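PDB 3TG9: penicillin-binding protein from Bacillus halodurans, which probably binds penicillin-type beta-lactams covalently, its active-site nucleophile becoming acylated, as in related penicillin-binding proteins and serine beta-lactamases. Local coordinates for residues S101-Y106 with H151-G156; D132-F137 with F157-L162; D113-L118 with Y218-I223. One frame throughout, in Å; residues are numbered along the deposited sequence.

Interaction 1 of 3, residues S101-Y106 with H151-G156; sequences SGVPDY and HYNNAG
Asp105 meets the start of helix 155-168 with its whole carboxylate. OD2 accepts from Asn154 N at 3.0 Å and OD1 from Ala155 N at 3.0 Å, both fairly straight; the two N-H groups approach from above the carboxylate plane. Asp105 can lie across this turn because its CG stands anti to the backbone N (chi1 -158°). The amide of Asn153 stacks on the same carboxylate, the two planes only 8° apart. That amide works at both ends: OD1 accepts from Gly156 N at 2.6 Å, a capping bond for the helix, while ND2 gives a weak bond to Val103 O at 2.8 Å. Val103 CG2 packs against the amide, 3.5 Å from Asn153 ND2. Ala155 CB packs against Tyr106, 4.0 Å from its CD2, and also lies near Pro104 O.

The next shell holds Asp105 in place. OD1 also accepts from the backbone N of Phe107 and, weakly, of Tyr106, and an ST turn from Ser101 OG to Val103 N shapes the approach to the contact. Beyond the turn, Tyr152 OH bonds to Ser55 OG and Lys58 NZ, and Asn154 OD1 to Lys58 NZ, a pattern consistent with the SxxK and YxN motifs of the penicillin-binding family. Tyr106 OH, for its part, bonds to Asp227. The chemistry implies a division of labour: one carboxylate takes the N-H groups of Asn154 and Ala155 at the turn into the helix, Asn153 caps Gly156 N, and the negative charge of Asp105 is probably eased by the helix dipole.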
loop_
_atom_site.group_PDB
_atom_site.type_symbol
_atom_site.label_atom_id
_atom_site.label_comp_id
_atom_site.label_asym_id
_atom_site.label_seq_id
_atom_site.Cartn_x
_atom_site.Cartn_y
_atom_site.Cartn_z
ATOM N N SER B 101 -9.292 32.247 -5.356
ATOM C CA SER B 101 -8.000 32.776 -4.921
ATOM C C SER B 101 -6.998 33.009 -6.045
ATOM O O SER B 101 -6.098 33.838 -5.915
ATOM C CB SER B 101 -7.363 31.833 -3.905
ATOM O OG SER B 101 -6.812 30.700 -4.558
ATOM N N GLY B 102 -7.137 32.255 -7.130
ATOM C CA GLY B 102 -6.204 32.335 -8.236
ATOM C C GLY B 102 -4.872 31.625 -8.042
ATOM O O GLY B 102 -4.049 31.612 -8.955
ATOM N N VAL B 103 -4.642 31.043 -6.866
ATOM C CA VAL B 103 -3.389 30.324 -6.611
ATOM C C VAL B 103 -3.167 29.198 -7.621
ATOM O O VAL B 103 -4.125 28.676 -8.194
ATOM C CB VAL B 103 -3.332 29.731 -5.180
ATOM C CG1 VAL B 103 -3.402 30.836 -4.148
ATOM C CG2 VAL B 103 -4.449 28.716 -4.964
ATOM N N PRO B 104 -1.896 28.825 -7.853
ATOM C CA PRO B 104 -1.630 27.656 -8.696
ATOM C C PRO B 104 -2.029 26.394 -7.940
ATOM O O PRO B 104 -1.974 26.374 -6.710
ATOM C CB PRO B 104 -0.117 27.696 -8.881
ATOM C CG PRO B 104 0.394 28.395 -7.664
ATOM C CD PRO B 104 -0.667 29.381 -7.262
ATOM N N ASP B 105 -2.429 25.362 -8.673
ATOM C CA ASP B 105 -2.883 24.106 -8.085
ATOM C C ASP B 105 -1.819 23.053 -8.365
ATOM O O ASP B 105 -1.041 23.196 -9.306
ATOM C CB ASP B 105 -4.196 23.706 -8.757
ATOM C CG ASP B 105 -5.031 22.754 -7.915
ATOM O OD1 ASP B 105 -4.484 22.117 -6.985
ATOM O OD2 ASP B 105 -6.246 22.657 -8.203
ATOM N N TYR B 106 -1.762 21.998 -7.557
ATOM C CA TYR B 106 -0.889 20.878 -7.894
ATOM C C TYR B 106 -1.656 19.852 -8.727
ATOM O O TYR B 106 -1.071 18.938 -9.305
ATOM C CB TYR B 106 -0.281 20.243 -6.640
ATOM C CG TYR B 106 -1.259 19.479 -5.766
ATOM C CD1 TYR B 106 -1.354 18.093 -5.843
ATOM C CD2 TYR B 106 -2.070 20.140 -4.856
ATOM C CE1 TYR B 106 -2.237 17.383 -5.041
ATOM C CE2 TYR B 106 -2.958 19.438 -4.049
ATOM C CZ TYR B 106 -3.038 18.063 -4.149
ATOM O OH TYR B 106 -3.920 17.370 -3.352
ATOM N N HIS B 151 -12.630 28.977 -9.868
ATOM C CA HIS B 151 -11.840 27.884 -10.412
ATOM C C HIS B 151 -11.509 26.853 -9.337
ATOM O O HIS B 151 -10.690 27.108 -8.448
ATOM C CB HIS B 151 -10.553 28.418 -11.032
ATOM C CG HIS B 151 -9.855 27.428 -11.909
ATOM N ND1 HIS B 151 -8.959 26.504 -11.424
ATOM C CD2 HIS B 151 -9.931 27.213 -13.246
ATOM C CE1 HIS B 151 -8.507 25.764 -12.419
ATOM N NE2 HIS B 151 -9.081 26.174 -13.537
ATOM N N TYR B 152 -12.147 25.687 -9.418
ATOM C CA TYR B 152 -11.946 24.645 -8.408
ATOM C C TYR B 152 -10.465 24.331 -8.209
ATOM O O TYR B 152 -9.760 23.987 -9.153
ATOM C CB TYR B 152 -12.720 23.371 -8.757
ATOM C CG TYR B 152 -12.836 22.413 -7.593
ATOM C CD1 TYR B 152 -13.836 22.568 -6.644
ATOM C CD2 TYR B 152 -11.934 21.359 -7.433
ATOM C CE1 TYR B 152 -13.949 21.693 -5.565
ATOM C CE2 TYR B 152 -12.035 20.478 -6.359
ATOM C CZ TYR B 152 -13.050 20.652 -5.428
ATOM O OH TYR B 152 -13.171 19.790 -4.355
ATOM N N ASN B 153 -10.012 24.447 -6.968
ATOM C CA ASN B 153 -8.595 24.419 -6.657
ATOM C C ASN B 153 -8.295 23.619 -5.385
ATOM O O ASN B 153 -8.759 23.964 -4.295
ATOM C CB ASN B 153 -8.095 25.858 -6.507
ATOM C CG ASN B 153 -6.590 25.951 -6.420
ATOM O OD1 ASN B 153 -5.974 25.362 -5.543
ATOM N ND2 ASN B 153 -5.992 26.711 -7.332
ATOM N N ASN B 154 -7.497 22.564 -5.527
ATOM C CA ASN B 154 -7.166 21.695 -4.407
ATOM C C ASN B 154 -6.088 22.275 -3.496
ATOM O O ASN B 154 -6.206 22.235 -2.263
ATOM C CB ASN B 154 -6.759 20.323 -4.928
ATOM C CG ASN B 154 -7.916 19.588 -5.558
ATOM O OD1 ASN B 154 -8.883 19.243 -4.881
ATOM N ND2 ASN B 154 -7.830 19.343 -6.856
ATOM N N ALA B 155 -5.045 22.828 -4.109
ATOM C CA ALA B 155 -3.974 23.468 -3.352
ATOM C C ALA B 155 -4.554 24.551 -2.446
ATOM O O ALA B 155 -4.083 24.767 -1.332
ATOM C CB ALA B 155 -2.922 24.048 -4.296
ATOM N N GLY B 156 -5.597 25.219 -2.924
ATOM C CA GLY B 156 -6.254 26.241 -2.133
ATOM C C GLY B 156 -6.782 25.716 -0.813
ATOM O O GLY B 156 -6.836 26.444 0.181
#

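Interaction 2 of 3, residues D132-F137 with F157-L162; sequences DFLPLF and FILLGL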
loop_
_atom_site.group_PDB
_atom_site.type_symbol
_atom_site.label_atom_id
_atom_site.label_comp_id
_atom_site.label_asym_id
_atom_site.label_seq_id
_atom_site.Cartn_x
_atom_site.Cartn_y
_atom_site.Cartn_z
ATOM N N ASP B 132 3.931 19.130 3.150
ATOM C CA ASP B 132 4.599 18.315 2.138
ATOM C C ASP B 132 4.047 18.604 0.741
ATOM O O ASP B 132 4.683 18.295 -0.264
ATOM C CB ASP B 132 4.490 16.822 2.472
ATOM C CG ASP B 132 5.216 16.457 3.753
ATOM O OD1 ASP B 132 6.292 17.035 4.014
ATOM O OD2 ASP B 132 4.717 15.595 4.506
ATOM N N PHE B 133 2.866 19.205 0.680
ATOM C CA PHE B 133 2.270 19.555 -0.603
ATOM C C PHE B 133 2.817 20.871 -1.157
ATOM O O PHE B 133 2.757 21.107 -2.360
ATOM C CB PHE B 133 0.743 19.628 -0.492
ATOM C CG PHE B 133 0.081 18.293 -0.239
ATOM C CD1 PHE B 133 -0.608 17.644 -1.255
ATOM C CD2 PHE B 133 0.140 17.696 1.012
ATOM C CE1 PHE B 133 -1.225 16.426 -1.031
ATOM C CE2 PHE B 133 -0.469 16.472 1.242
ATOM C CZ PHE B 133 -1.150 15.835 0.217
ATOM N N LEU B 134 3.340 21.725 -0.282
ATOM C CA LEU B 134 3.758 23.076 -0.680
ATOM C C LEU B 134 4.680 23.128 -1.904
ATOM O O LEU B 134 4.422 23.890 -2.843
ATOM C CB LEU B 134 4.410 23.812 0.493
ATOM C CG LEU B 134 3.442 24.501 1.446
ATOM C CD1 LEU B 134 4.155 24.859 2.741
ATOM C CD2 LEU B 134 2.788 25.732 0.784
ATOM N N PRO B 135 5.759 22.323 -1.897
ATOM C CA PRO B 135 6.695 22.360 -3.024
ATOM C C PRO B 135 6.010 22.054 -4.350
ATOM O O PRO B 135 6.501 22.486 -5.393
ATOM C CB PRO B 135 7.688 21.244 -2.694
ATOM C CG PRO B 135 7.617 21.093 -1.223
ATOM C CD PRO B 135 6.181 21.357 -0.867
ATOM N N LEU B 136 4.894 21.331 -4.307
ATOM C CA LEU B 136 4.198 20.893 -5.521
ATOM C C LEU B 136 3.497 22.019 -6.279
ATOM O O LEU B 136 3.016 21.810 -7.397
ATOM C CB LEU B 136 3.173 19.798 -5.194
ATOM C CG LEU B 136 3.687 18.524 -4.518
ATOM C CD1 LEU B 136 2.550 17.537 -4.299
ATOM C CD2 LEU B 136 4.807 17.890 -5.341
ATOM N N PHE B 137 3.427 23.206 -5.684
ATOM C CA PHE B 137 2.704 24.303 -6.329
ATOM C C PHE B 137 3.145 25.707 -5.911
ATOM O O PHE B 137 2.894 26.675 -6.635
ATOM C CB PHE B 137 1.199 24.141 -6.097
ATOM C CG PHE B 137 0.773 24.334 -4.665
ATOM C CD1 PHE B 137 0.318 25.572 -4.220
ATOM C CD2 PHE B 137 0.799 23.274 -3.766
ATOM C CE1 PHE B 137 -0.088 25.751 -2.897
ATOM C CE2 PHE B 137 0.391 23.445 -2.441
ATOM C CZ PHE B 137 -0.051 24.681 -2.008
ATOM N N PHE B 157 -7.184 24.451 -0.787
ATOM C CA PHE B 157 -7.660 23.873 0.467
ATOM C C PHE B 157 -6.536 23.279 1.302
ATOM O O PHE B 157 -6.685 23.114 2.514
ATOM C CB PHE B 157 -8.823 22.897 0.247
ATOM C CG PHE B 157 -10.166 23.565 0.332
ATOM C CD1 PHE B 157 -10.554 24.492 -0.627
ATOM C CD2 PHE B 157 -11.021 23.303 1.390
ATOM C CE1 PHE B 157 -11.786 25.132 -0.546
ATOM C CE2 PHE B 157 -12.253 23.944 1.486
ATOM C CZ PHE B 157 -12.636 24.858 0.511
ATOM N N ILE B 158 -5.410 22.977 0.660
ATOM C CA ILE B 158 -4.184 22.688 1.404
ATOM C C ILE B 158 -3.778 23.934 2.188
ATOM O O ILE B 158 -3.503 23.861 3.386
ATOM C CB ILE B 158 -3.008 22.292 0.483
ATOM C CG1 ILE B 158 -3.280 20.953 -0.199
ATOM C CG2 ILE B 158 -1.720 22.233 1.293
ATOM C CD1 ILE B 158 -3.345 19.793 0.774
ATOM N N LEU B 159 -3.743 25.077 1.500
ATOM C CA LEU B 159 -3.383 26.345 2.136
ATOM C C LEU B 159 -4.276 26.652 3.339
ATOM O O LEU B 159 -3.794 27.101 4.381
ATOM C CB LEU B 159 -3.412 27.495 1.123
ATOM C CG LEU B 159 -2.371 27.400 -0.004
ATOM C CD1 LEU B 159 -2.607 28.442 -1.091
ATOM C CD2 LEU B 159 -0.960 27.502 0.555
ATOM N N LEU B 160 -5.577 26.414 3.198
ATOM C CA LEU B 160 -6.489 26.579 4.325
ATOM C C LEU B 160 -6.108 25.640 5.485
ATOM O O LEU B 160 -6.158 26.024 6.651
ATOM C CB LEU B 160 -7.939 26.357 3.886
ATOM C CG LEU B 160 -8.645 27.470 3.089
ATOM C CD1 LEU B 160 -10.014 27.005 2.611
ATOM C CD2 LEU B 160 -8.782 28.758 3.899
ATOM N N GLY B 161 -5.722 24.412 5.162
ATOM C CA GLY B 161 -5.295 23.470 6.184
ATOM C C GLY B 161 -4.089 23.976 6.950
ATOM O O GLY B 161 -4.006 23.851 8.174
ATOM N N LEU B 162 -3.145 24.556 6.217
ATOM C CA LEU B 162 -1.961 25.150 6.820
ATOM C C LEU B 162 -2.323 26.337 7.716
ATOM O O LEU B 162 -1.657 26.596 8.715
ATOM C CB LEU B 162 -0.963 25.556 5.734
ATOM C CG LEU B 162 -0.314 24.324 5.098
ATOM C CD1 LEU B 162 0.558 24.679 3.904
ATOM C CD2 LEU B 162 0.488 23.570 6.148
#
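Ile158 lays its CD1 methyl over one face of the Phe133 ring, and with this CH-pi contact the turn 132-137 docks on helix 155-168, in the helical region of the fold shared by penicillin-binding proteins and serine beta-lactamases. The methyl sits 4.0 Å from the ring centroid and 15° from the ring normal, over the face but displaced toward the CG side of the rim. It gets there because Ile158 CG1 lies beside the backbone N, anti to the carbonyl carbon (chi1 -67°). The other branch, CG2, rests against Phe133 CB.

On the same buried side, Phe137 presents its edge rather than its face. Leu159 CD2 lies in the plane of that ring, 3.9 Å from Phe137 CZ, and the two side chains slide past each other in opposite directions. The ring is swung toward the helix with CG between the backbone N and the carbonyl carbon (chi1 68°), and one of its faces is met by the carbonyl oxygen of Leu134. Two further supports come from outside: Tyr106 packs edge-to-face with Phe133, and Leu96 of helix 93-98 touches Leu159.

Against this buried, largely aromatic part stands a partly exposed aliphatic pair. Leu134 and Leu162 reach toward each other tip to tip, and their approach is as close as any in the contact. Leu134 CD2 also comes within 4.2 Å of Leu159 CD2, bridging this outer pair to the buried part. Ile158 and Leu162, one helical turn apart, point toward the turn 132-137, and the end of Leu159 comes nearer as well. The outer pair closes with Leu134 CD1 at 3.8 Å from Leu162 CD1.

Interaction 3 of 3, residues D113-L118 with Y218-I223; sequences DDFEDL and YSLPVI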
loop_
_atom_site.group_PDB
_atom_site.type_symbol
_atom_site.label_atom_id
_atom_site.label_comp_id
_atom_site.label_asym_id
_atom_site.label_seq_id
_atom_site.Cartn_x
_atom_site.Cartn_y
_atom_site.Cartn_z
ATOM N N ASP B 113 -6.947 14.748 -15.124
ATOM C CA ASP B 113 -7.691 13.752 -14.359
ATOM C C ASP B 113 -6.785 12.580 -13.995
ATOM O O ASP B 113 -7.261 11.538 -13.546
ATOM C CB ASP B 113 -8.901 13.242 -15.153
ATOM C CG ASP B 113 -8.502 12.457 -16.406
ATOM O OD1 ASP B 113 -7.301 12.434 -16.755
ATOM O OD2 ASP B 113 -9.398 11.863 -17.049
ATOM N N ASP B 114 -5.480 12.766 -14.196
ATOM C CA ASP B 114 -4.490 11.709 -14.002
ATOM C C ASP B 114 -3.845 11.790 -12.612
ATOM O O ASP B 114 -2.623 11.932 -12.483
ATOM C CB ASP B 114 -3.423 11.801 -15.099
ATOM C CG ASP B 114 -2.574 10.540 -15.213
ATOM O OD1 ASP B 114 -2.753 9.597 -14.401
ATOM O OD2 ASP B 114 -1.717 10.506 -16.128
ATOM N N PHE B 115 -4.684 11.700 -11.581
ATOM C CA PHE B 115 -4.254 11.833 -10.187
ATOM C C PHE B 115 -3.041 10.942 -9.889
ATOM O O PHE B 115 -2.030 11.402 -9.341
ATOM C CB PHE B 115 -5.425 11.521 -9.229
ATOM C CG PHE B 115 -5.255 12.090 -7.838
ATOM C CD1 PHE B 115 -5.341 13.457 -7.613
ATOM C CD2 PHE B 115 -5.022 11.258 -6.753
ATOM C CE1 PHE B 115 -5.189 13.988 -6.332
ATOM C CE2 PHE B 115 -4.872 11.783 -5.472
ATOM C CZ PHE B 115 -4.955 13.152 -5.264
ATOM N N GLU B 116 -3.126 9.673 -10.268
ATOM C CA GLU B 116 -2.026 8.765 -9.983
ATOM C C GLU B 116 -0.691 9.280 -10.514
ATOM O O GLU B 116 0.335 9.161 -9.840
ATOM C CB GLU B 116 -2.300 7.350 -10.499
ATOM C CG GLU B 116 -1.325 6.319 -9.914
ATOM C CD GLU B 116 -1.721 4.883 -10.198
ATOM O OE1 GLU B 116 -2.807 4.655 -10.766
ATOM O OE2 GLU B 116 -0.939 3.972 -9.850
ATOM N N ASP B 117 -0.700 9.866 -11.707
ATOM C CA ASP B 117 0.544 10.296 -12.351
ATOM C C ASP B 117 1.316 11.377 -11.581
ATOM O O ASP B 117 2.484 11.658 -11.886
ATOM C CB ASP B 117 0.272 10.779 -13.771
ATOM C CG ASP B 117 1.544 10.959 -14.574
ATOM O OD1 ASP B 117 2.286 9.960 -14.741
ATOM O OD2 ASP B 117 1.800 12.096 -15.037
ATOM N N LEU B 118 0.661 11.980 -10.593
ATOM C CA LEU B 118 1.292 12.988 -9.747
ATOM C C LEU B 118 2.366 12.364 -8.868
ATOM O O LEU B 118 3.328 13.023 -8.465
ATOM C CB LEU B 118 0.249 13.652 -8.846
ATOM C CG LEU B 118 -0.663 14.729 -9.436
ATOM C CD1 LEU B 118 -1.435 14.202 -10.633
ATOM C CD2 LEU B 118 -1.607 15.228 -8.362
ATOM N N TYR B 218 -1.154 3.234 -3.822
ATOM C CA TYR B 218 -0.077 4.044 -4.366
ATOM C C TYR B 218 -0.605 5.131 -5.293
ATOM O O TYR B 218 0.164 5.722 -6.054
ATOM C CB TYR B 218 0.940 3.163 -5.104
ATOM C CG TYR B 218 1.410 1.987 -4.288
ATOM C CD1 TYR B 218 2.238 2.172 -3.192
ATOM C CD2 TYR B 218 1.010 0.691 -4.597
ATOM C CE1 TYR B 218 2.666 1.100 -2.428
ATOM C CE2 TYR B 218 1.436 -0.394 -3.840
ATOM C CZ TYR B 218 2.265 -0.179 -2.761
ATOM O OH TYR B 218 2.708 -1.232 -2.006
ATOM N N SER B 219 -1.908 5.397 -5.216
ATOM C CA SER B 219 -2.569 6.343 -6.110
ATOM C C SER B 219 -3.018 7.632 -5.423
ATOM O O SER B 219 -3.373 8.600 -6.096
ATOM C CB SER B 219 -3.791 5.692 -6.758
ATOM O OG SER B 219 -3.436 4.503 -7.429
ATOM N N LEU B 220 -3.027 7.634 -4.091
ATOM C CA LEU B 220 -3.448 8.804 -3.314
ATOM C C LEU B 220 -2.355 9.184 -2.318
ATOM O O LEU B 220 -1.494 8.365 -2.016
ATOM C CB LEU B 220 -4.732 8.498 -2.535
ATOM C CG LEU B 220 -6.090 8.512 -3.245
ATOM C CD1 LEU B 220 -6.180 7.480 -4.351
ATOM C CD2 LEU B 220 -7.196 8.290 -2.222
ATOM N N PRO B 221 -2.382 10.427 -1.806
ATOM C CA PRO B 221 -1.500 10.726 -0.673
ATOM C C PRO B 221 -1.750 9.698 0.431
ATOM O O PRO B 221 -2.888 9.248 0.622
ATOM C CB PRO B 221 -1.957 12.119 -0.237
ATOM C CG PRO B 221 -2.520 12.736 -1.493
ATOM C CD PRO B 221 -3.166 11.603 -2.236
ATOM N N VAL B 222 -0.699 9.324 1.145
ATOM C CA VAL B 222 -0.772 8.185 2.047
ATOM C C VAL B 222 -1.832 8.411 3.118
ATOM O O VAL B 222 -2.398 7.461 3.647
ATOM C CB VAL B 222 0.602 7.885 2.685
ATOM C CG1 VAL B 222 1.129 9.112 3.401
ATOM C CG2 VAL B 222 0.522 6.679 3.631
ATOM N N ILE B 223 -2.109 9.675 3.422
ATOM C CA ILE B 223 -3.107 10.008 4.425
ATOM C C ILE B 223 -3.914 11.183 3.904
ATOM O O ILE B 223 -3.411 11.984 3.122
ATOM C CB ILE B 223 -2.469 10.345 5.798
ATOM C CG1 ILE B 223 -3.545 10.543 6.872
ATOM C CG2 ILE B 223 -1.595 11.580 5.700
ATOM C CD1 ILE B 223 -2.970 10.753 8.268
HETATM O O HOH W 1 1.188 4.800 -8.610
#
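Tyr218 is joined to Glu116 through a water: the water donates to Tyr218 O at 2.9 Å and to Glu116 OE2 at 2.6 Å. The Tyr218 ring turns away to the dimer partner, its OH bonding to Leu217 O of the second subunit.

At Ser219 the chain comes closest to the turn 113-118. Its OG lies over the flat of the Glu116 carboxylate, 3.3 Å from CD and at similar distances from both oxygens, but the angle to OE1 is too poor for a hydrogen bond. The carbonyl oxygen of Ser219 points at the rim of the Phe115 ring, 3.2 Å from CD2 and near the ring plane; it also takes a weak bond from Trp119 NE1.

Leu220 CA lies at the same edge, 3.9 Å from Phe115 CE2, with its CG farther out of the ring plane. Pro221 sets its CD against the ring edge, 3.7 Å from Phe115 CE2, the two side chains crossing at about a right angle. Phe115 reaches all three residues because its CG is anti to the backbone N (chi1 -159°).

The contact thus packs the loop between helices 93-98 and 155-168 against the loop between strands 213-215 and 231-232, beside the subunit interface. Chemically, a carbonyl oxygen meets the slightly positive hydrogens of a ring edge, whereas Glu116, salt-bridged to Lys214, probably keeps its charge and joins the backbone through water.

The three contacts form a chain of packing around the loop that separates helix 93-98 from helix 155-168. Interactions 1 and 2, whose centres are about 10 Å apart, share helix 155-168 and touch directly, with Ala155 CB 3.6 Å from Phe137 CD1. Interaction 3 lies about 17 Å from interaction 1 and 15 Å from interaction 2, centre to centre, yet meets both: Leu118 CD2 is 3.8 Å from Tyr106 CD1, and Pro221 CG is 3.8 Å from Phe133 CZ. Interaction 1 contributes Tyr152 to the presumed active site with Ser55 and Lys58; Ile158 and Phe115 of the other two lie near that group without touching it.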